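Local coordinates for protein 5-methylthioribose-1-phosphate isomerase (Saccharomyces cerevisiae, PDB 1W2W) that catalyses the interconversion of 5-methylthioribose 1-phosphate and 5-methylthioribulose 1-phosphate in the methionine salvage pathway, at residues S17-D22 with T30-I35; T81-V86 with T93-R98; N150-G155 with S189-A194; S43-M48 with S104-A109. One frame throughout, in Å; residues are numbered along the deposited sequence.

Interaction 1 of 4, residues S17-D22 with T30-I35; sequences SVKVLD and TKYVPI
V20 and V33 exchange two backbone hydrogen bonds. V33 N reaches V20 O at 2.8 Å, and V20 N reaches V33 O at 2.9 Å. They form a hydrogen-bonded pair of the antiparallel hairpin 17-21/32-34. I35 N to V18 O and D22 N to K31 O extend the pairing in both directions. Two waters continue it: one bridges V18 N and I35 O, the other K31 N and D22 O.

Aromatic contacts lie on the sheet face that carries K19, L21 and Y32. The Y32 ring is held between K19 and L21. K19 CE sits over the centre of one ring face, 3.7 Å from the Y32 centroid. K19 NZ stays over the same face at 4.4 Å from that centroid, a cation-pi contact. With chi1 at 69° and the rest of the chain extended, the K19 methylenes run across the ring. L21 CD2 covers the opposite face nearer the rim, 3.9 Å from the Y32 centroid.

Apolar contacts fill the other face. V20 CG2 meets V33 CB at 3.9 Å, and V18 CG1 meets I35 CB at the same distance. Helices 53-73 and 38-46 pack against this side. Strand 17-21 is the middle strand of a three-stranded sheet, with strand 6-9 on its other edge.

The backbone bonds thus set the hairpin register, the valines and I35 anchor it on the helices, and the Y32 ring is steadied from both faces.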
loop_
_atom_site.group_PDB
_atom_site.type_symbol
_atom_site.label_atom_id
_atom_site.label_comp_id
_atom_site.label_asym_id
_atom_site.label_seq_id
_atom_site.Cartn_x
_atom_site.Cartn_y
_atom_site.Cartn_z
ATOM N N SER A 17 -14.039 -21.387 -28.928
ATOM C CA SER A 17 -12.897 -21.573 -28.047
ATOM C C SER A 17 -12.745 -20.362 -27.136
ATOM O O SER A 17 -13.091 -19.235 -27.500
ATOM C CB SER A 17 -11.621 -21.882 -28.833
ATOM O OG SER A 17 -11.203 -20.728 -29.534
ATOM N N VAL A 18 -12.252 -20.622 -25.934
ATOM C CA VAL A 18 -12.108 -19.579 -24.929
ATOM C C VAL A 18 -10.775 -19.835 -24.244
ATOM O O VAL A 18 -10.497 -20.956 -23.831
ATOM C CB VAL A 18 -13.265 -19.641 -23.905
ATOM C CG1 VAL A 18 -13.082 -18.591 -22.825
ATOM C CG2 VAL A 18 -14.614 -19.467 -24.605
ATOM N N LYS A 19 -9.939 -18.806 -24.133
ATOM C CA LYS A 19 -8.749 -18.890 -23.282
ATOM C C LYS A 19 -8.609 -17.551 -22.559
ATOM O O LYS A 19 -9.081 -16.538 -23.058
ATOM C CB LYS A 19 -7.493 -19.239 -24.096
ATOM C CG LYS A 19 -7.016 -18.152 -25.052
ATOM C CD LYS A 19 -5.880 -18.670 -25.934
ATOM C CE LYS A 19 -5.243 -17.544 -26.736
ATOM N NZ LYS A 19 -4.262 -18.075 -27.730
ATOM N N VAL A 20 -7.989 -17.529 -21.385
ATOM C CA VAL A 20 -7.922 -16.290 -20.615
ATOM C C VAL A 20 -6.494 -15.993 -20.170
ATOM O O VAL A 20 -5.694 -16.903 -19.921
ATOM C CB VAL A 20 -8.844 -16.319 -19.386
ATOM C CG1 VAL A 20 -10.307 -16.491 -19.803
ATOM C CG2 VAL A 20 -8.401 -17.419 -18.410
ATOM N N LEU A 21 -6.160 -14.714 -20.079
ATOM C CA LEU A 21 -4.838 -14.343 -19.596
ATOM C C LEU A 21 -4.762 -14.675 -18.120
ATOM O O LEU A 21 -5.702 -14.408 -17.385
ATOM C CB LEU A 21 -4.629 -12.841 -19.758
ATOM C CG LEU A 21 -4.050 -12.321 -21.068
ATOM C CD1 LEU A 21 -3.855 -10.825 -20.928
ATOM C CD2 LEU A 21 -2.740 -13.024 -21.402
ATOM N N ASP A 22 -3.638 -15.229 -17.679
ATOM C CA ASP A 22 -3.443 -15.418 -16.245
ATOM C C ASP A 22 -2.997 -14.093 -15.622
ATOM O O ASP A 22 -1.816 -13.703 -15.699
ATOM C CB ASP A 22 -2.392 -16.494 -15.993
ATOM C CG ASP A 22 -2.309 -16.884 -14.538
ATOM O OD1 ASP A 22 -2.727 -16.065 -13.679
ATOM O OD2 ASP A 22 -1.859 -17.992 -14.165
ATOM N N THR A 30 3.038 -13.450 -20.075
ATOM C CA THR A 30 1.770 -13.530 -20.779
ATOM C C THR A 30 1.499 -15.006 -20.965
ATOM O O THR A 30 2.122 -15.648 -21.810
ATOM C CB THR A 30 1.881 -12.808 -22.140
ATOM O OG1 THR A 30 1.807 -11.395 -21.914
ATOM C CG2 THR A 30 0.654 -13.076 -23.008
ATOM N N LYS A 31 0.588 -15.548 -20.166
ATOM C CA LYS A 31 0.293 -16.973 -20.218
ATOM C C LYS A 31 -1.216 -17.182 -20.298
ATOM O O LYS A 31 -1.959 -16.568 -19.534
ATOM C CB LYS A 31 0.827 -17.663 -18.962
ATOM C CG LYS A 31 0.291 -19.059 -18.746
ATOM C CD LYS A 31 1.324 -19.940 -18.075
ATOM C CE LYS A 31 0.754 -21.320 -17.733
ATOM N NZ LYS A 31 0.332 -22.080 -18.956
ATOM N N TYR A 32 -1.659 -18.049 -21.206
ATOM C CA TYR A 32 -3.098 -18.298 -21.367
ATOM C C TYR A 32 -3.569 -19.574 -20.700
ATOM O O TYR A 32 -2.857 -20.578 -20.683
ATOM C CB TYR A 32 -3.494 -18.339 -22.839
ATOM C CG TYR A 32 -3.444 -16.997 -23.508
ATOM C CD1 TYR A 32 -4.462 -16.071 -23.329
ATOM C CD2 TYR A 32 -2.368 -16.654 -24.315
ATOM C CE1 TYR A 32 -4.418 -14.831 -23.948
ATOM C CE2 TYR A 32 -2.310 -15.423 -24.936
ATOM C CZ TYR A 32 -3.334 -14.521 -24.747
ATOM O OH TYR A 32 -3.268 -13.300 -25.366
ATOM N N VAL A 33 -4.779 -19.528 -20.149
ATOM C CA VAL A 33 -5.394 -20.682 -19.507
ATOM C C VAL A 33 -6.624 -21.061 -20.335
ATOM O O VAL A 33 -7.543 -20.258 -20.503
ATOM C CB VAL A 33 -5.835 -20.361 -18.069
ATOM C CG1 VAL A 33 -6.518 -21.555 -17.436
ATOM C CG2 VAL A 33 -4.629 -19.911 -17.220
ATOM N N PRO A 34 -6.649 -22.277 -20.871
ATOM C CA PRO A 34 -7.810 -22.713 -21.657
ATOM C C PRO A 34 -9.028 -22.894 -20.769
ATOM O O PRO A 34 -8.890 -23.333 -19.622
ATOM C CB PRO A 34 -7.371 -24.071 -22.236
ATOM C CG PRO A 34 -6.325 -24.560 -21.297
ATOM C CD PRO A 34 -5.605 -23.317 -20.779
ATOM N N ILE A 35 -10.208 -22.564 -21.296
ATOM C CA ILE A 35 -11.446 -22.821 -20.573
ATOM C C ILE A 35 -12.267 -23.869 -21.324
ATOM O O ILE A 35 -12.691 -23.629 -22.445
ATOM C CB ILE A 35 -12.265 -21.521 -20.451
ATOM C CG1 ILE A 35 -11.423 -20.403 -19.815
ATOM C CG2 ILE A 35 -13.581 -21.776 -19.717
ATOM C CD1 ILE A 35 -11.061 -20.613 -18.338
HETATM O O HOH W 1 -12.063 -23.433 -25.122
HETATM O O HOH W 2 -0.323 -13.799 -18.052
#

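Interaction 2 of 4, residues T81-V86 with T93-R98; sequences TLYSLV and TVLNKR
Y83 and V94 mark the closest backbone approach, their CA atoms 6.5 Å apart, where the irregular segment 81-86 passes helix 88-103. The motif is a connecting loop folded back on the helix it leads into, in a mainly helical part of the chain. V94 presents CG1 to one face of the Y83 ring, 3.9 Å from the centroid and 18° off the normal. Its other methyl, CG2, rests on L82 O at 3.7 Å. The first torsion of V94, 172°, puts CG1 anti to the backbone N and over the tyrosine.

L82 and R98 meet at about a right angle. L82 CD1 lies over one face of the guanidinium, toward its rim, 3.4 Å from R98 NH1. The R98 chain bends at chi3, 72°, and its guanidinium stands nearly upright to the Y83 ring. The polar ends are held from outside these segments. E67 OE1 takes the hydroxyl of Y83 and a salt bridge from R98 NE; D39 forms a second salt bridge with R98 NH2. The shared acceptor probably holds the tyrosine hydroxyl and the arginine NE together. At the far end of the ring, Y83 OH touches L95 CD1 at 3.6 Å and R98 CD at 3.5 Å.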
loop_
_atom_site.group_PDB
_atom_site.type_symbol
_atom_site.label_atom_id
_atom_site.label_comp_id
_atom_site.label_asym_id
_atom_site.label_seq_id
_atom_site.Cartn_x
_atom_site.Cartn_y
_atom_site.Cartn_z
ATOM N N THR A 81 -19.507 -37.483 -18.170
ATOM C CA THR A 81 -19.964 -38.601 -17.347
ATOM C C THR A 81 -20.651 -38.149 -16.068
ATOM O O THR A 81 -21.227 -38.971 -15.353
ATOM C CB THR A 81 -18.835 -39.596 -17.033
ATOM O OG1 THR A 81 -17.905 -39.006 -16.116
ATOM C CG2 THR A 81 -18.004 -39.870 -18.284
ATOM N N LEU A 82 -20.594 -36.846 -15.791
ATOM C CA LEU A 82 -21.335 -36.265 -14.676
ATOM C C LEU A 82 -22.819 -36.226 -14.985
ATOM O O LEU A 82 -23.645 -36.076 -14.082
ATOM C CB LEU A 82 -20.845 -34.848 -14.379
ATOM C CG LEU A 82 -19.405 -34.691 -13.884
ATOM C CD1 LEU A 82 -19.080 -33.214 -13.673
ATOM C CD2 LEU A 82 -19.150 -35.491 -12.609
ATOM N N TYR A 83 -23.149 -36.356 -16.267
ATOM C CA TYR A 83 -24.509 -36.119 -16.744
ATOM C C TYR A 83 -25.213 -37.405 -17.153
ATOM O O TYR A 83 -24.614 -38.272 -17.782
ATOM C CB TYR A 83 -24.504 -35.173 -17.944
ATOM C CG TYR A 83 -24.150 -33.742 -17.597
ATOM C CD1 TYR A 83 -25.147 -32.810 -17.320
ATOM C CD2 TYR A 83 -22.825 -33.324 -17.544
ATOM C CE1 TYR A 83 -24.834 -31.491 -17.005
ATOM C CE2 TYR A 83 -22.501 -32.012 -17.230
ATOM C CZ TYR A 83 -23.510 -31.100 -16.960
ATOM O OH TYR A 83 -23.192 -29.793 -16.645
ATOM N N SER A 84 -26.492 -37.507 -16.799
ATOM C CA SER A 84 -27.384 -38.506 -17.379
ATOM C C SER A 84 -28.047 -37.935 -18.639
ATOM O O SER A 84 -29.144 -37.357 -18.572
ATOM C CB SER A 84 -28.432 -38.921 -16.338
ATOM O OG SER A 84 -29.343 -39.868 -16.861
ATOM N N LEU A 85 -27.377 -38.095 -19.780
ATOM C CA LEU A 85 -27.726 -37.361 -20.996
ATOM C C LEU A 85 -29.000 -37.899 -21.625
ATOM O O LEU A 85 -29.608 -37.250 -22.478
ATOM C CB LEU A 85 -26.589 -37.420 -22.022
ATOM C CG LEU A 85 -25.297 -36.686 -21.654
ATOM C CD1 LEU A 85 -24.252 -36.841 -22.756
ATOM C CD2 LEU A 85 -25.590 -35.209 -21.383
ATOM N N VAL A 86 -29.403 -39.087 -21.189
ATOM C CA VAL A 86 -30.603 -39.725 -21.710
ATOM C C VAL A 86 -31.885 -38.935 -21.419
ATOM O O VAL A 86 -32.933 -39.198 -22.009
ATOM C CB VAL A 86 -30.714 -41.169 -21.183
ATOM C CG1 VAL A 86 -30.913 -41.184 -19.672
ATOM C CG2 VAL A 86 -31.814 -41.939 -21.910
ATOM N N THR A 93 -30.765 -30.849 -13.862
ATOM C CA THR A 93 -30.449 -30.941 -12.441
ATOM C C THR A 93 -28.950 -30.806 -12.159
ATOM O O THR A 93 -28.535 -30.053 -11.275
ATOM C CB THR A 93 -30.972 -32.272 -11.879
ATOM O OG1 THR A 93 -32.403 -32.259 -11.954
ATOM C CG2 THR A 93 -30.672 -32.383 -10.378
ATOM N N VAL A 94 -28.148 -31.546 -12.914
ATOM C CA VAL A 94 -26.701 -31.458 -12.756
ATOM C C VAL A 94 -26.167 -30.105 -13.238
ATOM O O VAL A 94 -25.342 -29.479 -12.556
ATOM C CB VAL A 94 -25.978 -32.626 -13.434
ATOM C CG1 VAL A 94 -24.458 -32.401 -13.431
ATOM C CG2 VAL A 94 -26.323 -33.930 -12.715
ATOM N N LEU A 95 -26.639 -29.650 -14.395
ATOM C CA LEU A 95 -26.237 -28.325 -14.879
ATOM C C LEU A 95 -26.538 -27.241 -13.839
ATOM O O LEU A 95 -25.680 -26.398 -13.549
ATOM C CB LEU A 95 -26.907 -28.003 -16.212
ATOM C CG LEU A 95 -26.458 -26.760 -16.983
ATOM C CD1 LEU A 95 -24.943 -26.624 -16.928
ATOM C CD2 LEU A 95 -26.920 -26.956 -18.417
ATOM N N ASN A 96 -27.745 -27.259 -13.274
ATOM C CA ASN A 96 -28.096 -26.273 -12.256
ATOM C C ASN A 96 -27.197 -26.346 -11.036
ATOM O O ASN A 96 -26.813 -25.321 -10.475
ATOM C CB ASN A 96 -29.574 -26.353 -11.868
ATOM C CG ASN A 96 -30.461 -25.629 -12.859
ATOM O OD1 ASN A 96 -30.159 -24.503 -13.271
ATOM N ND2 ASN A 96 -31.551 -26.272 -13.259
ATOM N N LYS A 97 -26.846 -27.562 -10.636
ATOM C CA LYS A 97 -25.932 -27.759 -9.516
ATOM C C LYS A 97 -24.564 -27.157 -9.848
ATOM O O LYS A 97 -23.932 -26.516 -9.007
ATOM C CB LYS A 97 -25.815 -29.253 -9.207
ATOM C CG LYS A 97 -24.910 -29.618 -8.036
ATOM C CD LYS A 97 -25.115 -31.095 -7.667
ATOM C CE LYS A 97 -24.055 -31.995 -8.284
ATOM N NZ LYS A 97 -23.052 -32.384 -7.242
ATOM N N ARG A 98 -24.115 -27.357 -11.080
ATOM C CA ARG A 98 -22.817 -26.835 -11.489
ATOM C C ARG A 98 -22.830 -25.310 -11.648
ATOM O O ARG A 98 -21.816 -24.649 -11.390
ATOM C CB ARG A 98 -22.310 -27.565 -12.737
ATOM C CG ARG A 98 -21.815 -28.962 -12.378
ATOM C CD ARG A 98 -21.472 -29.826 -13.560
ATOM N NE ARG A 98 -20.235 -29.399 -14.216
ATOM C CZ ARG A 98 -19.029 -29.509 -13.686
ATOM N NH1 ARG A 98 -18.868 -30.030 -12.474
ATOM N NH2 ARG A 98 -17.974 -29.104 -14.376
#

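Interaction 3 of 4, residues N150-G155 with S189-A194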
loop_
_atom_site.group_PDB
_atom_site.type_symbol
_atom_site.label_atom_id
_atom_site.label_comp_id
_atom_site.label_asym_id
_atom_site.label_seq_id
_atom_site.Cartn_x
_atom_site.Cartn_y
_atom_site.Cartn_z
ATOM N N ASN A 150 -21.156 -0.706 -24.031
ATOM C CA ASN A 150 -21.572 0.075 -22.874
ATOM C C ASN A 150 -20.352 0.685 -22.177
ATOM O O ASN A 150 -20.440 1.773 -21.614
ATOM C CB ASN A 150 -22.404 -0.772 -21.896
ATOM C CG ASN A 150 -23.795 -1.088 -22.426
ATOM O OD1 ASN A 150 -24.301 -0.393 -23.306
ATOM N ND2 ASN A 150 -24.417 -2.143 -21.894
ATOM N N ASN A 151 -19.216 -0.007 -22.201
ATOM C CA ASN A 151 -18.002 0.582 -21.648
ATOM C C ASN A 151 -17.642 1.848 -22.414
ATOM O O ASN A 151 -17.267 2.872 -21.829
ATOM C CB ASN A 151 -16.839 -0.402 -21.732
ATOM C CG ASN A 151 -16.987 -1.539 -20.736
ATOM O OD1 ASN A 151 -17.788 -1.461 -19.796
ATOM N ND2 ASN A 151 -16.208 -2.596 -20.931
HETATM N N MSE A 152 -17.752 1.788 -23.733
HETATM C CA MSE A 152 -17.473 2.996 -24.509
HETATM C C MSE A 152 -18.482 4.099 -24.230
HETATM O O MSE A 152 -18.111 5.264 -24.059
HETATM C CB MSE A 152 -17.375 2.656 -25.990
HETATM C CG MSE A 152 -16.212 1.715 -26.212
HETATM SE SE MSE A 152 -15.934 1.322 -28.107
HETATM C CE MSE A 152 -17.646 0.607 -28.593
ATOM N N LYS A 153 -19.760 3.744 -24.173
ATOM C CA LYS A 153 -20.800 4.711 -23.826
ATOM C C LYS A 153 -20.559 5.381 -22.470
ATOM O O LYS A 153 -20.601 6.608 -22.374
ATOM C CB LYS A 153 -22.184 4.056 -23.808
ATOM C CG LYS A 153 -22.885 3.989 -25.158
ATOM C CD LYS A 153 -24.217 3.240 -25.049
ATOM C CE LYS A 153 -25.255 4.071 -24.293
ATOM N NZ LYS A 153 -26.515 4.309 -25.069
HETATM N N MSE A 154 -20.321 4.586 -21.431
HETATM C CA MSE A 154 -20.141 5.143 -20.090
HETATM C C MSE A 154 -18.843 5.944 -20.006
HETATM O O MSE A 154 -18.742 6.941 -19.278
HETATM C CB MSE A 154 -20.217 4.055 -19.004
HETATM C CG MSE A 154 -18.961 3.267 -18.707
HETATM SE SE MSE A 154 -19.447 1.984 -17.300
HETATM C CE MSE A 154 -20.263 0.537 -18.395
ATOM N N GLY A 155 -17.841 5.498 -20.751
ATOM C CA GLY A 155 -16.582 6.222 -20.794
ATOM C C GLY A 155 -16.834 7.622 -21.321
ATOM O O GLY A 155 -16.413 8.609 -20.723
ATOM N N SER A 189 -14.690 -6.821 -21.104
ATOM C CA SER A 189 -14.566 -7.318 -22.466
ATOM C C SER A 189 -13.630 -6.408 -23.266
ATOM O O SER A 189 -13.307 -6.710 -24.428
ATOM C CB SER A 189 -15.945 -7.376 -23.145
ATOM O OG SER A 189 -16.448 -6.056 -23.318
ATOM N N GLY A 190 -13.198 -5.297 -22.667
ATOM C CA GLY A 190 -12.385 -4.324 -23.381
ATOM C C GLY A 190 -12.818 -2.891 -23.122
ATOM O O GLY A 190 -13.989 -2.636 -22.857
ATOM N N TYR A 191 -11.862 -1.973 -23.197
ATOM C CA TYR A 191 -12.080 -0.538 -22.963
ATOM C C TYR A 191 -12.256 -0.136 -21.481
ATOM O O TYR A 191 -11.511 0.701 -20.957
ATOM C CB TYR A 191 -13.208 0.024 -23.828
ATOM C CG TYR A 191 -13.118 1.524 -23.976
ATOM C CD1 TYR A 191 -12.220 2.088 -24.873
ATOM C CD2 TYR A 191 -13.909 2.371 -23.210
ATOM C CE1 TYR A 191 -12.120 3.451 -25.019
ATOM C CE2 TYR A 191 -13.819 3.740 -23.343
ATOM C CZ TYR A 191 -12.913 4.274 -24.249
ATOM O OH TYR A 191 -12.785 5.629 -24.420
ATOM N N GLY A 192 -13.220 -0.745 -20.795
ATOM C CA GLY A 192 -13.246 -0.661 -19.343
ATOM C C GLY A 192 -14.267 0.342 -18.825
ATOM O O GLY A 192 -14.954 1.019 -19.599
ATOM N N THR A 193 -14.338 0.438 -17.501
ATOM C CA THR A 193 -15.331 1.273 -16.843
ATOM C C THR A 193 -14.648 2.549 -16.368
ATOM O O THR A 193 -14.589 3.503 -17.130
ATOM C CB THR A 193 -16.052 0.519 -15.722
ATOM O OG1 THR A 193 -15.101 0.018 -14.764
ATOM C CG2 THR A 193 -16.725 -0.720 -16.293
ATOM N N ALA A 194 -14.109 2.589 -15.154
ATOM C CA ALA A 194 -13.394 3.806 -14.755
ATOM C C ALA A 194 -12.232 4.095 -15.720
ATOM O O ALA A 194 -12.015 5.241 -16.103
ATOM C CB ALA A 194 -12.912 3.734 -13.297
#
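N151 reaches from helix 129-168 to the loop and hydrogen-bonds G190 O through ND2, at 2.9 Å. The bond is fairly straight, 165°. G190 O lies in the amide plane of N151, while ND2 is tilted 29° from the carbonyl plane of G190. With CG opposite the carbonyl carbon (chi1 -72°), the N151 amide reaches the loop. N151 CB lies 3.2 Å from G192 O, a buried oxygen with no polar partner in the model. With an alanine at N151, G190 O would probably lose its side-chain amide donor and a gap would open beside G192. Selenomethionine M152 lays CG over one face of the Y191 ring, toward its rim, 4.0 Å from the centroid. M152 SE is farther above the same ring, a Met-aromatic contact at 5.2 Å from the centroid. N151 O meets the ring edge. A CB on G155 would clash with Y191 CE2. Selenomethionine M154 lies alongside T193, its SE 4.0 Å from T193 CG2.

Further out, S200 holds the hydroxyl of Y191, and D147 bonds S189 OG.

G190 and G192 adopt backbone angles that call for glycine. The turn that carries them ends at T193, the N-cap position of helix 194-210. The T193 side chain is about 9 Å from that of C181, the predicted transition-state stabiliser.

Interaction 4 of 4, residues S43-M48 with S104-A109. With SO4 (sulfate ion), chain I.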
loop_
_atom_site.group_PDB
_atom_site.type_symbol
_atom_site.label_atom_id
_atom_site.label_comp_id
_atom_site.label_asym_id
_atom_site.label_seq_id
_atom_site.Cartn_x
_atom_site.Cartn_y
_atom_site.Cartn_z
ATOM N N SER A 43 -12.270 -22.364 -11.381
ATOM C CA SER A 43 -10.884 -22.312 -10.938
ATOM C C SER A 43 -10.229 -20.971 -11.238
ATOM O O SER A 43 -9.559 -20.405 -10.367
ATOM C CB SER A 43 -10.056 -23.438 -11.545
ATOM O OG SER A 43 -8.729 -23.386 -11.029
ATOM N N VAL A 44 -10.413 -20.451 -12.450
ATOM C CA VAL A 44 -9.749 -19.179 -12.758
ATOM C C VAL A 44 -10.358 -17.994 -12.012
ATOM O O VAL A 44 -9.666 -17.012 -11.745
ATOM C CB VAL A 44 -9.636 -18.877 -14.257
ATOM C CG1 VAL A 44 -8.847 -19.987 -14.976
ATOM C CG2 VAL A 44 -11.024 -18.652 -14.885
ATOM N N ILE A 45 -11.643 -18.079 -11.678
ATOM C CA ILE A 45 -12.280 -17.034 -10.890
ATOM C C ILE A 45 -11.811 -17.094 -9.433
ATOM O O ILE A 45 -11.393 -16.096 -8.853
ATOM C CB ILE A 45 -13.817 -17.112 -10.967
ATOM C CG1 ILE A 45 -14.306 -16.818 -12.392
ATOM C CG2 ILE A 45 -14.445 -16.128 -9.974
ATOM C CD1 ILE A 45 -15.790 -17.220 -12.608
ATOM N N LYS A 46 -11.870 -18.282 -8.845
ATOM C CA LYS A 46 -11.580 -18.405 -7.421
ATOM C C LYS A 46 -10.129 -18.018 -7.127
ATOM O O LYS A 46 -9.845 -17.362 -6.131
ATOM C CB LYS A 46 -11.892 -19.829 -6.974
ATOM C CG LYS A 46 -11.419 -20.209 -5.596
ATOM C CD LYS A 46 -12.249 -19.541 -4.526
ATOM C CE LYS A 46 -12.019 -20.231 -3.172
ATOM N NZ LYS A 46 -12.767 -19.526 -2.097
ATOM N N SER A 47 -9.230 -18.416 -8.017
ATOM C CA SER A 47 -7.809 -18.129 -7.874
ATOM C C SER A 47 -7.433 -16.722 -8.354
ATOM O O SER A 47 -6.292 -16.290 -8.167
ATOM C CB SER A 47 -6.990 -19.178 -8.635
ATOM O OG SER A 47 -7.046 -18.935 -10.033
HETATM N N MSE A 48 -8.378 -16.009 -8.965
HETATM C CA MSE A 48 -8.115 -14.644 -9.455
HETATM C C MSE A 48 -7.140 -14.588 -10.625
HETATM O O MSE A 48 -6.441 -13.588 -10.860
HETATM C CB MSE A 48 -7.712 -13.708 -8.317
HETATM C CG MSE A 48 -8.833 -13.542 -7.304
HETATM SE SE MSE A 48 -8.436 -12.248 -5.894
HETATM C CE MSE A 48 -8.474 -10.554 -6.935
ATOM N N SER A 104 -20.511 -19.929 -6.496
ATOM C CA SER A 104 -19.809 -19.889 -5.211
ATOM C C SER A 104 -18.339 -19.473 -5.305
ATOM O O SER A 104 -17.698 -19.252 -4.281
ATOM C CB SER A 104 -19.905 -21.235 -4.488
ATOM O OG SER A 104 -19.071 -22.214 -5.093
ATOM N N SER A 105 -17.810 -19.374 -6.523
ATOM C CA SER A 105 -16.413 -19.000 -6.740
ATOM C C SER A 105 -15.956 -17.776 -5.935
ATOM O O SER A 105 -15.010 -17.860 -5.146
ATOM C CB SER A 105 -16.146 -18.782 -8.236
ATOM O OG SER A 105 -17.070 -17.850 -8.787
ATOM N N ARG A 106 -16.616 -16.641 -6.155
ATOM C CA ARG A 106 -16.298 -15.397 -5.456
ATOM C C ARG A 106 -17.605 -14.610 -5.283
ATOM O O ARG A 106 -18.303 -14.357 -6.257
ATOM C CB ARG A 106 -15.269 -14.571 -6.251
ATOM C CG ARG A 106 -13.820 -15.027 -6.125
ATOM C CD ARG A 106 -12.815 -14.081 -6.805
ATOM N NE ARG A 106 -12.632 -12.872 -6.004
ATOM C CZ ARG A 106 -12.220 -11.700 -6.488
ATOM N NH1 ARG A 106 -11.932 -11.564 -7.783
ATOM N NH2 ARG A 106 -12.097 -10.660 -5.660
ATOM N N PRO A 107 -17.960 -14.258 -4.050
ATOM C CA PRO A 107 -19.290 -13.704 -3.753
ATOM C C PRO A 107 -19.566 -12.219 -4.007
ATOM O O PRO A 107 -20.721 -11.880 -4.238
ATOM C CB PRO A 107 -19.436 -13.942 -2.249
ATOM C CG PRO A 107 -18.032 -13.908 -1.728
ATOM C CD PRO A 107 -17.131 -14.401 -2.838
ATOM N N THR A 108 -18.578 -11.338 -3.931
ATOM C CA THR A 108 -18.927 -9.941 -3.707
ATOM C C THR A 108 -19.395 -9.239 -4.975
ATOM O O THR A 108 -20.438 -8.582 -4.974
ATOM C CB THR A 108 -17.771 -9.181 -3.036
ATOM O OG1 THR A 108 -17.556 -9.761 -1.747
ATOM C CG2 THR A 108 -18.171 -7.734 -2.740
ATOM N N ALA A 109 -18.645 -9.373 -6.060
ATOM C CA ALA A 109 -19.123 -8.775 -7.305
ATOM C C ALA A 109 -20.382 -9.476 -7.796
ATOM O O ALA A 109 -20.433 -10.711 -7.855
ATOM C CB ALA A 109 -18.041 -8.798 -8.403
HETATM S S SO4 I . -11.128 -7.864 -8.341
HETATM O O1 SO4 I . -11.930 -8.844 -9.080
HETATM O O2 SO4 I . -10.978 -8.338 -6.964
HETATM O O3 SO4 I . -9.810 -7.763 -8.939
HETATM O O4 SO4 I . -11.827 -6.585 -8.341
HETATM O O HOH W 3 -11.749 -13.590 -9.801
#
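R106 lies across M48 and I45 and grips a sulfate ion with its guanidinium. R106 NH2 bonds sulfate O2 at 2.9 Å and 167°, and R106 NH1 bonds sulfate O1 at 3.0 Å. A third bond, from R106 NH1 to O2, is weak. The sulfate sits at the guanidinium edge, in its plane. R51 NE and G52 N bond it too, as do residues of another chain. R106 NE forms a salt bridge to an acidic side chain of that neighbouring chain. Replacing R106 by a leucine is likely to leave that acid without its charged mate and the sulfate without its two-pronged donor.

A water ties the two segments together. It donates to I45 O at 2.7 Å and accepts from R106 NH1.

Selenomethionine M48 crosses the R106 guanidinium at about a right angle, its SE over the centre of one face. M48 leaves the helical conformation in a Schellman motif, with a positive phi of 68°. The sulfate probably comes from the crystallisation liquor. Its pocket of arginines and a backbone N is consistent with a phosphate site in an enzyme whose substrate carries that group.

The remaining contacts are van der Waals. I45 CG2 packs on S105 OG at 3.4 Å, and that hydroxyl is hydrogen-bonded to L102 O. K46 CD passes S105 O at 3.3 Å. R106 CD lies 3.2 Å from I45 O; beyond it the chain bends at chi3 (75°), which turns the guanidinium toward M48 and the sulfate. M48 CE touches sulfate O2, and the M48 side chain is about 7 Å from that of C181.

Interactions 1 and 4 are neighbours: V33 and I35 of the hairpin pack on V44, so strand 32-34 and helix 38-46 join them. Interaction 1 is partly buried and held mainly by backbone pairing. Interaction 4 is buried; its segments meet by packing and a water, while R106 holds a sulfate. Interaction 2 is also buried but lies far out, about 24 Å from the chain centre; it relies on apolar and aromatic packing, its charges being met by E67 and D39. Interaction 3 is partly buried. It rests on one side-chain hydrogen bond from an asparagine amide, with a Met-aromatic contact and glycines where a side chain would not fit. Interactions 3 and 4 lie near C181 and border another chain; 1 and 2 do neither.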